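Local atomic coordinates of alpha-1,3-glucanase (Bacillus circulans, PDB entry 5ZRU), a protein that probably hydrolyses alpha-1,3-glucan, this chain being the catalytic unit of a longer, multidomain glycoside hydrolase of family GH87. Residues P109-S112 with Y113-W116. Numbering follows the deposited sequence.
With CA (calcium ion), chain I; PE5 (3,6,9,12,15,18,21,24-octaoxahexacosan-1-ol), chain C.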
loop_
_atom_site.group_PDB
_atom_site.type_symbol
_atom_site.label_atom_id
_atom_site.label_comp_id
_atom_site.label_asym_id
_atom_site.label_seq_id
_atom_site.Cartn_x
_atom_site.Cartn_y
_atom_site.Cartn_z
ATOM N N PRO A 109 8.848 19.969 -8.236
ATOM C CA PRO A 109 7.417 20.283 -8.285
ATOM C C PRO A 109 6.619 19.309 -7.431
ATOM O O PRO A 109 6.947 18.123 -7.330
ATOM C CB PRO A 109 7.065 20.137 -9.774
ATOM C CG PRO A 109 8.383 20.055 -10.501
ATOM C CD PRO A 109 9.357 19.475 -9.526
ATOM N N LEU A 110 5.556 19.835 -6.819
ATOM C CA LEU A 110 4.700 19.105 -5.894
ATOM C C LEU A 110 3.246 19.426 -6.191
ATOM O O LEU A 110 2.927 20.509 -6.694
ATOM C CB LEU A 110 4.999 19.476 -4.425
ATOM C CG LEU A 110 6.430 19.245 -3.948
ATOM C CD1 LEU A 110 6.590 19.865 -2.572
ATOM C CD2 LEU A 110 6.745 17.742 -3.930
ATOM N N THR A 111 2.354 18.496 -5.851
ATOM C CA THR A 111 0.930 18.763 -6.022
ATOM C C THR A 111 0.150 17.997 -4.962
ATOM O O THR A 111 0.594 16.943 -4.487
ATOM C CB THR A 111 0.441 18.389 -7.435
ATOM O OG1 THR A 111 -0.943 18.748 -7.582
ATOM C CG2 THR A 111 0.588 16.886 -7.682
ATOM N N SER A 112 -1.010 18.542 -4.581
ATOM C CA SER A 112 -1.965 17.800 -3.763
ATOM C C SER A 112 -3.089 17.211 -4.602
ATOM O O SER A 112 -4.066 16.708 -4.041
ATOM C CB SER A 112 -2.532 18.676 -2.632
ATOM O OG SER A 112 -3.024 19.927 -3.100
ATOM N N TYR A 113 -2.942 17.233 -5.934
ATOM C CA TYR A 113 -3.950 16.688 -6.849
ATOM C C TYR A 113 -4.321 15.247 -6.509
ATOM O O TYR A 113 -5.506 14.895 -6.461
ATOM C CB TYR A 113 -3.431 16.761 -8.289
ATOM C CG TYR A 113 -4.335 16.095 -9.321
ATOM C CD1 TYR A 113 -5.409 16.787 -9.876
ATOM C CD2 TYR A 113 -4.110 14.784 -9.742
ATOM C CE1 TYR A 113 -6.239 16.204 -10.824
ATOM C CE2 TYR A 113 -4.950 14.179 -10.697
ATOM C CZ TYR A 113 -6.004 14.905 -11.229
ATOM O OH TYR A 113 -6.831 14.347 -12.167
ATOM N N TYR A 114 -3.312 14.388 -6.317
ATOM C CA TYR A 114 -3.580 12.964 -6.136
ATOM C C TYR A 114 -4.182 12.664 -4.774
ATOM O O TYR A 114 -5.039 11.777 -4.649
ATOM C CB TYR A 114 -2.295 12.157 -6.287
ATOM C CG TYR A 114 -1.586 12.395 -7.579
ATOM C CD1 TYR A 114 -2.043 11.829 -8.762
ATOM C CD2 TYR A 114 -0.433 13.171 -7.612
ATOM C CE1 TYR A 114 -1.369 12.049 -9.960
ATOM C CE2 TYR A 114 0.243 13.388 -8.788
ATOM C CZ TYR A 114 -0.231 12.835 -9.961
ATOM O OH TYR A 114 0.481 13.077 -11.121
ATOM N N SER A 115 -3.702 13.350 -3.741
ATOM C CA SER A 115 -3.992 13.025 -2.356
ATOM C C SER A 115 -5.259 13.756 -1.913
ATOM O O SER A 115 -5.939 14.401 -2.718
ATOM C CB SER A 115 -2.774 13.368 -1.489
ATOM O OG SER A 115 -2.325 14.704 -1.744
ATOM N N TRP A 116 -5.582 13.637 -0.622
ATOM C CA TRP A 116 -6.730 14.241 0.062
ATOM C C TRP A 116 -8.057 13.612 -0.358
ATOM O O TRP A 116 -8.523 13.798 -1.489
ATOM C CB TRP A 116 -6.763 15.765 -0.136
ATOM C CG TRP A 116 -5.616 16.453 0.554
ATOM C CD1 TRP A 116 -4.358 16.635 0.055
ATOM C CD2 TRP A 116 -5.613 17.037 1.869
ATOM N NE1 TRP A 116 -3.574 17.292 0.974
ATOM C CE2 TRP A 116 -4.315 17.542 2.096
ATOM C CE3 TRP A 116 -6.580 17.180 2.875
ATOM C CZ2 TRP A 116 -3.960 18.200 3.278
ATOM C CZ3 TRP A 116 -6.222 17.826 4.055
ATOM C CH2 TRP A 116 -4.918 18.320 4.247
HETATM CA CA CA I . -8.021 14.929 -3.559
HETATM C C48 PE5 C . -0.306 14.384 -15.709
HETATM C C50 PE5 C . -0.819 14.262 -14.270
HETATM O O1 PE5 C . -0.937 15.534 -13.691
HETATM C C1 PE5 C . -1.467 15.547 -12.394
HETATM C C2 PE5 C . -1.370 16.946 -11.780
HETATM O O2 PE5 C . -0.025 17.298 -11.619
HETATM C C3 PE5 C . 0.215 18.612 -11.203
HETATM C C4 PE5 C . 1.727 18.866 -11.138
HETATM O O3 PE5 C . 2.333 17.929 -10.287
HETATM C C5 PE5 C . 3.707 18.088 -10.058
HETATM C C6 PE5 C . 4.442 16.750 -10.230
HETATM O O4 PE5 C . 4.480 16.010 -9.036
HETATM C C7 PE5 C . 4.286 14.625 -9.165
HETATM C C8 PE5 C . 5.254 14.040 -10.197
HETATM O O5 PE5 C . 4.820 12.771 -10.570
HETATM C C9 PE5 C . 5.462 12.236 -11.696
HETATM C C10 PE5 C . 6.437 11.160 -11.236
HETATM O O6 PE5 C . 7.707 11.443 -11.741
HETATM C C11 PE5 C . 8.759 10.837 -11.049
HETATM C C12 PE5 C . 10.089 11.435 -11.488
HETATM O O7 PE5 C . 10.830 10.399 -12.052
HETATM C C13 PE5 C . 12.194 10.410 -11.746
HETATM C C14 PE5 C . 12.940 9.686 -12.864
HETATM O O8 PE5 C . 12.301 9.976 -14.074
HETATM C C15 PE5 C . 12.817 9.333 -15.210
HETATM C C16 PE5 C . 13.362 10.384 -16.187
HETATM O O52 PE5 C . 12.514 10.526 -17.293
HETATM O O HOH W 1 -0.897 14.715 -4.204
HETATM O O HOH W 2 -6.673 17.094 -3.495
HETATM O O HOH W 3 -7.902 15.904 -5.832
HETATM O O HOH W 4 -7.662 12.747 -4.399
HETATM O O HOH W 5 -10.239 14.263 -4.435
HETATM O O HOH W 6 -9.560 16.560 -2.790
#
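Thr111 OG1, gripped by three groups, lies at the point where strand 103-111 gives way to a calcium-binding loop in the N-terminal D1 part of the catalytic unit. It accepts the N-H of Tyr113 at 3.0 Å, in a fairly straight bond (158°) that closes an ST turn, and its one proton has Asn93 OD1 and Leu92 O as hydrogen-bond acceptors. With chi1 at -176° the hydroxyl lies beside the carbonyl carbon, within reach of the N-H two residues on. The bond is consistent with the chain leaving its sheet's edge strand here. The methyl branch serves another surface: CG2 meets Tyr114 CE2 at 3.7 Å, the two side chains crossing at about a right angle, and packs against the bound polyether. A valine in place of Thr111 would probably leave the N-H of Tyr113 without its acceptor and Asn93 OD1 and Leu92 O without their donor.

Within the loop, Tyr113 CD2 lies over one face of the Tyr114 ring, offset toward its rim, while Tyr114 CD1 lies at the Tyr113 ring edge, in its plane. Tyr113 OH is hydrogen-bonded to Asn287 O and Tyr114 OH to Asn285 ND2, linking the loop to the D2 part, whose fold is a parallel beta-helix. A water donates to Thr111 O and accepts from Ser115 OG, its oxygen 2.8 Å from that OG. Trp116 CD1 rests 3.8 Å from Ser112 CB, its NE1 bound to Met83 O.

The calcium exemplifies a metal held largely by water, with two protein ligands, both backbone carbonyls, and five waters. Three waters donate to successive carbonyls, those of Ser112, Tyr113 and Tyr114. The direct ligands are Ser115 O at 2.3 Å and Trp116 O at 2.4 Å.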